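PDB 2X7P: possible thiamine biosynthesis enzyme from Candida albicans, which is of unproven function but, as a periplasmic-binding-protein-like member of the SsuA/TauA solute-binding family, probably binds a small ligand linked to thiamine biosynthesis. Local coordinates for residues A[99-104]-A[196-201]; A[88-93]-A[305-310]; A[21-26]-A[48-53]. The protein carries 1 engineered substitution. All coordinates share one frame; numbering follows the deposited sequence.

How the interactions relate
From the N terminus, interaction 3 closes first: the end of strand 19-21 pairs with strand 49-50 after two short helices, forming one border of a five-stranded mixed sheet. Interaction 2 opens next, on strand 88-95 at the other border of that sheet, and closes only when the chain leaves helix 296-306. Interaction 1 lies wholly within that long loop; it pairs strand 100-106 with the edge strand 190-197 of the second mixed sheet. Residues 196-201 then lead back toward strand 203-208 of the first sheet. S201 packs on T93 of interaction 2 and L99 on F26 of interaction 3, whereas interactions 2 and 3 stay about 10 Å apart at their nearest atoms.

Interaction 1. Residues A[99-104]-A[196-201]; sequences LLWAVS and IYTPWS. With CO2 (carbon dioxide), chain L.
Strand 100-106 and the end of strand 190-197 run antiparallel, W101 and I196 forming a hydrogen-bonded pair (W101 N to I196 O 2.8 Å, I196 N to W101 O 2.7 Å) and L100 and Y197 the adjoining non-hydrogen-bonded pair. Next, L99 is held by T198 through two atoms, its backbone N and its hydroxyl: T198 N gives a bond to L99 O, in the carbonyl plane, and L99 N gives one to T198 OG1 (2.9 Å, 159° at the hydrogen). With chi1 at 59°, T198 OG1 sits between its own N and carbonyl carbon and also meets W200 O. The second branch, methyl CG2, lies at the edge of the W101 indole, near its plane, 3.3 Å from W101 NE1. L100 and Y197 share the other face of the sheet, where L100 CD1 stands over the centre of the tyrosine ring, 3.7 Å from its centroid and 9° off the normal, a CH-pi contact. The far end of the indole is beside a bound carbon dioxide, W101 CH2 lying 3.6 Å from its C, while M133 of helix 129-141 touches W101 and I196. Segment 196-201 leads on to strand 203-208 of another sheet, consistent with a crossing between lobes of a periplasmic-binding-protein fold. The T198 hydroxyl thus links the backbones of both segments, accepting from L99 N and donating to W200 O, and probably helps set this crossing's course.

Interaction 2. Residues A[88-93]-A[305-310]; sequences IHVLDT and SNVKKT
Two backbone hydrogen bonds join V90 to the segment leaving helix 296-306: V90 N donates to N306 O (2.9 Å, 143° at the hydrogen), and K308 N donates to V90 O (2.9 Å), almost straight at 174°. They bracket V307, giving a single bridge on the border strand of the sheet. Beyond it L91 O accepts a hydrogen bond from a water 2.7 Å away, and the same water donates to T310 O, so solvent continues the link where direct bonding stops. L91 and D92 both face V205, a classic beta bulge in strand 88-95. The H89 and N306 side chains cross at about a right angle, with ring and amide planes 42° apart; N306 CG lies over one ring face, toward the rim, and H89 CE1 is 3.7 Å from N306 OD1. H89 NE2 is hydrogen-bonded to S209 OG, which helps set the ring's rotation. V90 CB lies 4.2 Å from V307 CG2. K308 CG lies 4.0 Å from L91 CD2, the two side chains side by side and pointing the same way. Both polar backbone atoms of buried V90 are therefore satisfied across the contact, and the polar link of the C-terminal segment to the sheet runs through backbone atoms and water, with H89, N306 and K308 packing around it.

Interaction 3. Residues A[21-26]-A[48-53]; sequences YIPEHF and FVKVPE. With AE3 (2-(2-ethoxyethoxy)ethanol), chain F.
Strand 19-21 meets the outermost strand 49-50 here, at the parallel border of the five-stranded mixed sheet that also holds strands 69-73, 203-208 and 88-95, and the chain beyond Y21 turns toward a bound 2-(2-ethoxyethoxy)ethanol. Y21 N donates to V49 O (3.2 Å), lying above the carbonyl plane rather than on a lone pair, and V51 N donates to Y21 O at 2.9 Å. The Y21 ring, with chi1 at 75°, swings across the neighbouring strand. F48 directs its edge toward the tyrosine face in an offset edge-to-face pair (centroids 5.9 Å apart, planes at 88°), and F48 CB lies 3.7 Å from Y21 CE1. K50, its chain bent at chi3, runs by Y21 and P23: its CE comes near the tyrosine OH, and K50 CG meets P23 CG at 3.7 Å, crossing the proline at about a right angle. P23 centres an inverse gamma turn. On the side of the glycol ether, I22 CD1 is 3.5 Å from its C3, E24 CG is 3.7 Å from its C4, and H25 and F26 touch C6, F26 by its ring edge. Contacts to the ether are thus chiefly apolar. Such a strand-end loop, lining a pocket that the ether may mark, is consistent with a periplasmic-binding-protein cleft.

Interaction 1. Residues A[99-104]-A[196-201]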
loop_
_atom_site.group_PDB
_atom_site.type_symbol
_atom_site.label_atom_id
_atom_site.label_comp_id
_atom_site.label_asym_id
_atom_site.label_seq_id
_atom_site.Cartn_x
_atom_site.Cartn_y
_atom_site.Cartn_z
ATOM N N LEU A 99 -5.608 5.287 -1.310
ATOM C CA LEU A 99 -4.610 5.490 -2.350
ATOM C C LEU A 99 -5.291 5.957 -3.630
ATOM O O LEU A 99 -6.341 5.438 -4.007
ATOM C CB LEU A 99 -3.836 4.196 -2.611
ATOM C CG LEU A 99 -2.511 4.344 -3.362
ATOM C CD1 LEU A 99 -1.495 5.071 -2.498
ATOM C CD2 LEU A 99 -1.975 2.988 -3.792
ATOM N N LEU A 100 -4.692 6.939 -4.295
ATOM C CA LEU A 100 -5.259 7.480 -5.525
ATOM C C LEU A 100 -4.658 6.816 -6.758
ATOM O O LEU A 100 -3.479 6.998 -7.061
ATOM C CB LEU A 100 -5.056 8.996 -5.591
ATOM C CG LEU A 100 -5.606 9.697 -6.836
ATOM C CD1 LEU A 100 -7.095 9.428 -6.991
ATOM C CD2 LEU A 100 -5.330 11.191 -6.775
ATOM N N TRP A 101 -5.477 6.043 -7.463
ATOM C CA TRP A 101 -5.043 5.379 -8.686
ATOM C C TRP A 101 -5.444 6.188 -9.914
ATOM O O TRP A 101 -6.595 6.597 -10.052
ATOM C CB TRP A 101 -5.632 3.968 -8.771
ATOM C CG TRP A 101 -5.019 2.998 -7.806
ATOM C CD1 TRP A 101 -5.267 2.905 -6.467
ATOM C CD2 TRP A 101 -4.061 1.977 -8.107
ATOM N NE1 TRP A 101 -4.521 1.893 -5.916
ATOM C CE2 TRP A 101 -3.771 1.306 -6.902
ATOM C CE3 TRP A 101 -3.418 1.565 -9.279
ATOM C CZ2 TRP A 101 -2.867 0.247 -6.835
ATOM C CZ3 TRP A 101 -2.521 0.514 -9.210
ATOM C CH2 TRP A 101 -2.254 -0.133 -7.997
ATOM N N ALA A 102 -4.484 6.415 -10.803
ATOM C CA ALA A 102 -4.741 7.156 -12.031
ATOM C C ALA A 102 -4.854 6.213 -13.225
ATOM O O ALA A 102 -4.025 5.322 -13.405
ATOM C CB ALA A 102 -3.647 8.186 -12.266
ATOM N N VAL A 103 -5.890 6.413 -14.032
ATOM C CA VAL A 103 -6.073 5.635 -15.250
ATOM C C VAL A 103 -5.422 6.367 -16.419
ATOM O O VAL A 103 -5.838 7.468 -16.780
ATOM C CB VAL A 103 -7.563 5.400 -15.553
ATOM C CG1 VAL A 103 -7.722 4.519 -16.782
ATOM C CG2 VAL A 103 -8.256 4.774 -14.352
ATOM N N SER A 104 -4.397 5.755 -17.004
ATOM C CA SER A 104 -3.618 6.408 -18.052
ATOM C C SER A 104 -3.717 5.709 -19.405
ATOM O O SER A 104 -4.168 4.569 -19.504
ATOM C CB SER A 104 -2.147 6.502 -17.639
ATOM O OG SER A 104 -1.997 7.232 -16.436
ATOM N N ILE A 196 -9.265 6.971 -9.715
ATOM C CA ILE A 196 -10.062 6.125 -8.834
ATOM C C ILE A 196 -9.398 5.940 -7.473
ATOM O O ILE A 196 -8.242 5.528 -7.388
ATOM C CB ILE A 196 -10.307 4.734 -9.454
ATOM C CG1 ILE A 196 -11.058 4.857 -10.781
ATOM C CG2 ILE A 196 -11.088 3.854 -8.491
ATOM C CD1 ILE A 196 -12.482 5.346 -10.633
ATOM N N TYR A 197 -10.137 6.245 -6.412
ATOM C CA TYR A 197 -9.652 6.014 -5.056
ATOM C C TYR A 197 -9.892 4.569 -4.637
ATOM O O TYR A 197 -10.819 3.920 -5.119
ATOM C CB TYR A 197 -10.338 6.955 -4.065
ATOM C CG TYR A 197 -9.760 8.351 -4.030
ATOM C CD1 TYR A 197 -8.553 8.607 -3.393
ATOM C CD2 TYR A 197 -10.427 9.415 -4.622
ATOM C CE1 TYR A 197 -8.022 9.882 -3.353
ATOM C CE2 TYR A 197 -9.903 10.694 -4.588
ATOM C CZ TYR A 197 -8.702 10.922 -3.953
ATOM O OH TYR A 197 -8.176 12.193 -3.915
ATOM N N THR A 198 -9.049 4.070 -3.739
ATOM C CA THR A 198 -9.254 2.750 -3.162
ATOM C C THR A 198 -10.326 2.832 -2.084
ATOM O O THR A 198 -10.319 3.752 -1.267
ATOM C CB THR A 198 -7.960 2.193 -2.539
ATOM O OG1 THR A 198 -7.502 3.080 -1.510
ATOM C CG2 THR A 198 -6.876 2.045 -3.596
ATOM N N PRO A 199 -11.260 1.871 -2.083
ATOM C CA PRO A 199 -12.333 1.834 -1.084
ATOM C C PRO A 199 -11.775 1.743 0.331
ATOM O O PRO A 199 -12.430 2.161 1.285
ATOM C CB PRO A 199 -13.086 0.545 -1.430
ATOM C CG PRO A 199 -12.776 0.293 -2.865
ATOM C CD PRO A 199 -11.374 0.777 -3.063
ATOM N N TRP A 200 -10.567 1.201 0.453
ATOM C CA TRP A 200 -9.949 0.959 1.751
ATOM C C TRP A 200 -8.848 1.969 2.052
ATOM O O TRP A 200 -8.477 2.774 1.197
ATOM C CB TRP A 200 -9.360 -0.450 1.782
ATOM C CG TRP A 200 -8.451 -0.726 0.621
ATOM C CD1 TRP A 200 -7.135 -0.383 0.509
ATOM C CD2 TRP A 200 -8.795 -1.392 -0.601
ATOM N NE1 TRP A 200 -6.637 -0.797 -0.702
ATOM C CE2 TRP A 200 -7.636 -1.421 -1.402
ATOM C CE3 TRP A 200 -9.969 -1.971 -1.091
ATOM C CZ2 TRP A 200 -7.618 -2.005 -2.667
ATOM C CZ3 TRP A 200 -9.948 -2.550 -2.348
ATOM C CH2 TRP A 200 -8.781 -2.562 -3.121
ATOM N N SER A 201 -8.328 1.921 3.275
ATOM C CA SER A 201 -7.158 2.709 3.640
ATOM C C SER A 201 -5.933 2.131 2.941
ATOM O O SER A 201 -5.833 0.919 2.756
ATOM C CB SER A 201 -6.959 2.715 5.156
ATOM O OG SER A 201 -8.062 3.315 5.813
HETATM C C CO2 L . 1.284 0.603 -8.026
HETATM O O1 CO2 L . 1.227 1.824 -8.005
HETATM O O2 CO2 L . 1.343 -0.618 -8.047
#

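Interaction 2. Residues A[88-93]-A[305-310]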
loop_
_atom_site.group_PDB
_atom_site.type_symbol
_atom_site.label_atom_id
_atom_site.label_comp_id
_atom_site.label_asym_id
_atom_site.label_seq_id
_atom_site.Cartn_x
_atom_site.Cartn_y
_atom_site.Cartn_z
ATOM N N ILE A 88 0.659 -14.491 8.484
ATOM C CA ILE A 88 0.674 -13.040 8.332
ATOM C C ILE A 88 -0.399 -12.389 9.200
ATOM O O ILE A 88 -1.550 -12.826 9.213
ATOM C CB ILE A 88 0.463 -12.622 6.865
ATOM C CG1 ILE A 88 1.618 -13.124 5.998
ATOM C CG2 ILE A 88 0.339 -11.111 6.752
ATOM C CD1 ILE A 88 2.964 -12.563 6.391
ATOM N N HIS A 89 -0.016 -11.343 9.924
ATOM C CA HIS A 89 -0.940 -10.641 10.808
ATOM C C HIS A 89 -0.946 -9.139 10.543
ATOM O O HIS A 89 0.107 -8.508 10.475
ATOM C CB HIS A 89 -0.582 -10.904 12.273
ATOM C CG HIS A 89 -0.818 -12.318 12.709
ATOM N ND1 HIS A 89 -1.947 -12.706 13.397
ATOM C CD2 HIS A 89 -0.068 -13.434 12.556
ATOM C CE1 HIS A 89 -1.883 -14.001 13.648
ATOM N NE2 HIS A 89 -0.753 -14.467 13.148
ATOM N N VAL A 90 -2.139 -8.574 10.390
ATOM C CA VAL A 90 -2.285 -7.131 10.242
ATOM C C VAL A 90 -2.479 -6.495 11.613
ATOM O O VAL A 90 -3.511 -6.682 12.256
ATOM C CB VAL A 90 -3.473 -6.763 9.335
ATOM C CG1 VAL A 90 -3.644 -5.254 9.275
ATOM C CG2 VAL A 90 -3.275 -7.337 7.941
ATOM N N LEU A 91 -1.480 -5.741 12.056
ATOM C CA LEU A 91 -1.483 -5.176 13.400
ATOM C C LEU A 91 -2.302 -3.893 13.508
ATOM O O LEU A 91 -3.123 -3.750 14.413
ATOM C CB LEU A 91 -0.051 -4.924 13.874
ATOM C CG LEU A 91 0.844 -6.160 13.966
ATOM C CD1 LEU A 91 2.249 -5.772 14.394
ATOM C CD2 LEU A 91 0.250 -7.182 14.923
ATOM N N ASP A 92 -2.076 -2.960 12.589
ATOM C CA ASP A 92 -2.736 -1.663 12.663
ATOM C C ASP A 92 -2.671 -0.923 11.330
ATOM O O ASP A 92 -1.967 -1.341 10.411
ATOM C CB ASP A 92 -2.102 -0.816 13.768
ATOM C CG ASP A 92 -3.069 0.184 14.369
ATOM O OD1 ASP A 92 -4.098 0.484 13.729
ATOM O OD2 ASP A 92 -2.802 0.665 15.489
ATOM N N THR A 93 -3.412 0.176 11.234
ATOM C CA THR A 93 -3.428 1.002 10.033
ATOM C C THR A 93 -2.319 2.047 10.077
ATOM O O THR A 93 -2.158 2.751 11.072
ATOM C CB THR A 93 -4.783 1.716 9.866
ATOM O OG1 THR A 93 -5.823 0.742 9.710
ATOM C CG2 THR A 93 -4.761 2.629 8.649
ATOM N N SER A 305 -8.912 -13.892 12.624
ATOM C CA SER A 305 -7.840 -14.400 13.473
ATOM C C SER A 305 -6.479 -13.792 13.138
ATOM O O SER A 305 -5.537 -13.899 13.922
ATOM C CB SER A 305 -7.769 -15.926 13.388
ATOM O OG SER A 305 -7.487 -16.352 12.068
ATOM N N ASN A 306 -6.377 -13.156 11.975
ATOM C CA ASN A 306 -5.110 -12.570 11.545
ATOM C C ASN A 306 -5.106 -11.044 11.528
ATOM O O ASN A 306 -4.046 -10.422 11.478
ATOM C CB ASN A 306 -4.693 -13.119 10.180
ATOM C CG ASN A 306 -4.272 -14.574 10.242
ATOM O OD1 ASN A 306 -4.431 -15.234 11.268
ATOM N ND2 ASN A 306 -3.731 -15.082 9.140
ATOM N N VAL A 307 -6.290 -10.442 11.569
ATOM C CA VAL A 307 -6.395 -8.988 11.623
ATOM C C VAL A 307 -6.760 -8.531 13.032
ATOM O O VAL A 307 -7.807 -8.901 13.563
ATOM C CB VAL A 307 -7.432 -8.451 10.621
ATOM C CG1 VAL A 307 -7.505 -6.933 10.700
ATOM C CG2 VAL A 307 -7.084 -8.898 9.209
ATOM N N LYS A 308 -5.889 -7.727 13.631
ATOM C CA LYS A 308 -6.079 -7.273 15.006
ATOM C C LYS A 308 -7.333 -6.423 15.179
ATOM O O LYS A 308 -7.583 -5.497 14.408
ATOM C CB LYS A 308 -4.852 -6.495 15.491
ATOM C CG LYS A 308 -3.648 -7.365 15.812
ATOM C CD LYS A 308 -3.941 -8.303 16.973
ATOM C CE LYS A 308 -2.715 -9.121 17.345
ATOM N NZ LYS A 308 -2.978 -10.030 18.495
ATOM N N LYS A 309 -8.119 -6.750 16.201
ATOM C CA LYS A 309 -9.291 -5.959 16.553
ATOM C C LYS A 309 -8.990 -5.125 17.791
ATOM O O LYS A 309 -9.830 -4.356 18.257
ATOM C CB LYS A 309 -10.497 -6.865 16.804
ATOM C CG LYS A 309 -10.909 -7.697 15.599
ATOM C CD LYS A 309 -12.107 -8.575 15.918
ATOM C CE LYS A 309 -12.510 -9.419 14.720
ATOM N NZ LYS A 309 -13.682 -10.286 15.021
ATOM N N THR A 310 -7.782 -5.287 18.320
ATOM C CA THR A 310 -7.344 -4.544 19.495
ATOM C C THR A 310 -5.905 -4.075 19.324
ATOM O O THR A 310 -5.195 -4.530 18.427
ATOM C CB THR A 310 -7.423 -5.405 20.770
ATOM O OG1 THR A 310 -6.495 -6.494 20.673
ATOM C CG2 THR A 310 -8.829 -5.955 20.964
HETATM O O HOH W 1 -5.906 -2.897 15.427
HETATM O O HOH W 2 -2.643 -4.164 17.087
#

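Interaction 3. Residues A[21-26]-A[48-53]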
loop_
_atom_site.group_PDB
_atom_site.type_symbol
_atom_site.label_atom_id
_atom_site.label_comp_id
_atom_site.label_asym_id
_atom_site.label_seq_id
_atom_site.Cartn_x
_atom_site.Cartn_y
_atom_site.Cartn_z
ATOM N N TYR A 21 10.442 -1.630 5.015
ATOM C CA TYR A 21 9.599 -0.531 4.560
ATOM C C TYR A 21 9.791 -0.270 3.072
ATOM O O TYR A 21 10.665 -0.857 2.434
ATOM C CB TYR A 21 9.908 0.741 5.352
ATOM C CG TYR A 21 11.208 1.402 4.957
ATOM C CD1 TYR A 21 12.427 0.904 5.398
ATOM C CD2 TYR A 21 11.218 2.520 4.134
ATOM C CE1 TYR A 21 13.618 1.504 5.037
ATOM C CE2 TYR A 21 12.403 3.128 3.768
ATOM C CZ TYR A 21 13.601 2.615 4.221
ATOM O OH TYR A 21 14.785 3.218 3.858
ATOM N N ILE A 22 8.968 0.617 2.526
ATOM C CA ILE A 22 9.061 0.991 1.122
ATOM C C ILE A 22 9.503 2.444 0.996
ATOM O O ILE A 22 8.855 3.341 1.534
ATOM C CB ILE A 22 7.717 0.792 0.398
ATOM C CG1 ILE A 22 7.263 -0.665 0.517
ATOM C CG2 ILE A 22 7.830 1.206 -1.061
ATOM C CD1 ILE A 22 5.914 -0.942 -0.106
ATOM N N PRO A 23 10.618 2.677 0.285
ATOM C CA PRO A 23 11.201 4.015 0.121
ATOM C C PRO A 23 10.287 4.951 -0.664
ATOM O O PRO A 23 10.549 5.240 -1.832
ATOM C CB PRO A 23 12.485 3.743 -0.669
ATOM C CG PRO A 23 12.231 2.456 -1.376
ATOM C CD PRO A 23 11.378 1.650 -0.446
ATOM N N GLU A 24 9.226 5.417 -0.016
ATOM C CA GLU A 24 8.275 6.328 -0.635
ATOM C C GLU A 24 8.034 7.531 0.265
ATOM O O GLU A 24 8.544 7.592 1.382
ATOM C CB GLU A 24 6.950 5.611 -0.904
ATOM C CG GLU A 24 6.914 4.814 -2.195
ATOM C CD GLU A 24 6.781 5.698 -3.419
ATOM O OE1 GLU A 24 6.752 6.937 -3.262
ATOM O OE2 GLU A 24 6.700 5.154 -4.541
ATOM N N HIS A 25 7.256 8.489 -0.228
ATOM C CA HIS A 25 6.870 9.640 0.578
ATOM C C HIS A 25 6.103 9.191 1.819
ATOM O O HIS A 25 6.118 9.867 2.846
ATOM C CB HIS A 25 6.023 10.612 -0.247
ATOM C CG HIS A 25 5.183 9.943 -1.289
ATOM N ND1 HIS A 25 4.318 8.910 -0.999
ATOM C CD2 HIS A 25 5.070 10.165 -2.621
ATOM C CE1 HIS A 25 3.713 8.520 -2.108
ATOM N NE2 HIS A 25 4.151 9.266 -3.105
ATOM N N PHE A 26 5.442 8.042 1.719
ATOM C CA PHE A 26 4.669 7.501 2.832
ATOM C C PHE A 26 5.548 7.084 4.008
ATOM O O PHE A 26 5.066 6.961 5.134
ATOM C CB PHE A 26 3.822 6.310 2.376
ATOM C CG PHE A 26 2.583 6.697 1.622
ATOM C CD1 PHE A 26 1.483 7.209 2.288
ATOM C CD2 PHE A 26 2.518 6.547 0.247
ATOM C CE1 PHE A 26 0.340 7.565 1.597
ATOM C CE2 PHE A 26 1.378 6.900 -0.449
ATOM C CZ PHE A 26 0.288 7.410 0.227
ATOM N N PHE A 48 16.197 -1.131 9.693
ATOM C CA PHE A 48 15.315 -0.927 8.549
ATOM C C PHE A 48 15.831 -1.623 7.295
ATOM O O PHE A 48 17.020 -1.572 6.986
ATOM C CB PHE A 48 15.113 0.566 8.280
ATOM C CG PHE A 48 14.324 1.270 9.346
ATOM C CD1 PHE A 48 12.939 1.237 9.337
ATOM C CD2 PHE A 48 14.965 1.961 10.360
ATOM C CE1 PHE A 48 12.209 1.882 10.315
ATOM C CE2 PHE A 48 14.241 2.609 11.342
ATOM C CZ PHE A 48 12.861 2.569 11.319
ATOM N N VAL A 49 14.921 -2.276 6.578
ATOM C CA VAL A 49 15.260 -2.960 5.337
ATOM C C VAL A 49 14.489 -2.354 4.169
ATOM O O VAL A 49 13.286 -2.576 4.026
ATOM C CB VAL A 49 14.954 -4.467 5.422
ATOM C CG1 VAL A 49 15.238 -5.144 4.088
ATOM C CG2 VAL A 49 15.763 -5.112 6.537
ATOM N N LYS A 50 15.189 -1.587 3.341
ATOM C CA LYS A 50 14.574 -0.942 2.186
ATOM C C LYS A 50 14.076 -1.975 1.183
ATOM O O LYS A 50 14.827 -2.853 0.758
ATOM C CB LYS A 50 15.569 0.005 1.513
ATOM C CG LYS A 50 14.995 0.782 0.343
ATOM C CD LYS A 50 16.067 1.613 -0.344
ATOM C CE LYS A 50 16.734 2.572 0.630
ATOM N NZ LYS A 50 17.803 3.377 -0.026
ATOM N N VAL A 51 12.806 -1.867 0.806
ATOM C CA VAL A 51 12.207 -2.798 -0.143
ATOM C C VAL A 51 11.503 -2.055 -1.274
ATOM O O VAL A 51 10.304 -1.791 -1.196
ATOM C CB VAL A 51 11.201 -3.738 0.549
ATOM C CG1 VAL A 51 10.645 -4.748 -0.444
ATOM C CG2 VAL A 51 11.857 -4.445 1.724
ATOM N N PRO A 52 12.253 -1.711 -2.331
ATOM C CA PRO A 52 11.703 -1.018 -3.501
ATOM C C PRO A 52 10.779 -1.921 -4.313
ATOM O O PRO A 52 9.927 -1.428 -5.051
ATOM C CB PRO A 52 12.948 -0.674 -4.329
ATOM C CG PRO A 52 14.106 -0.820 -3.391
ATOM C CD PRO A 52 13.710 -1.892 -2.433
ATOM N N GLU A 53 10.951 -3.231 -4.170
ATOM C CA GLU A 53 10.186 -4.200 -4.949
ATOM C C GLU A 53 8.680 -4.074 -4.729
ATOM O O GLU A 53 7.890 -4.360 -5.629
ATOM C CB GLU A 53 10.650 -5.628 -4.645
ATOM C CG GLU A 53 12.099 -5.909 -5.021
ATOM C CD GLU A 53 13.090 -5.275 -4.064
ATOM O OE1 GLU A 53 12.688 -4.923 -2.935
ATOM O OE2 GLU A 53 14.273 -5.133 -4.437
HETATM C C1 AE3 F . 3.137 -2.316 -4.128
HETATM C C2 AE3 F . 3.770 -1.384 -3.101
HETATM O O2 AE3 F . 3.795 -0.047 -3.597
HETATM C C3 AE3 F . 4.235 0.849 -2.579
HETATM C C4 AE3 F . 4.381 2.270 -3.111
HETATM O O3 AE3 F . 3.179 2.695 -3.747
HETATM C C5 AE3 F . 2.518 3.700 -2.984
HETATM C C6 AE3 F . 2.802 5.079 -3.562
HETATM O O4 AE3 F . 2.899 4.993 -4.986
#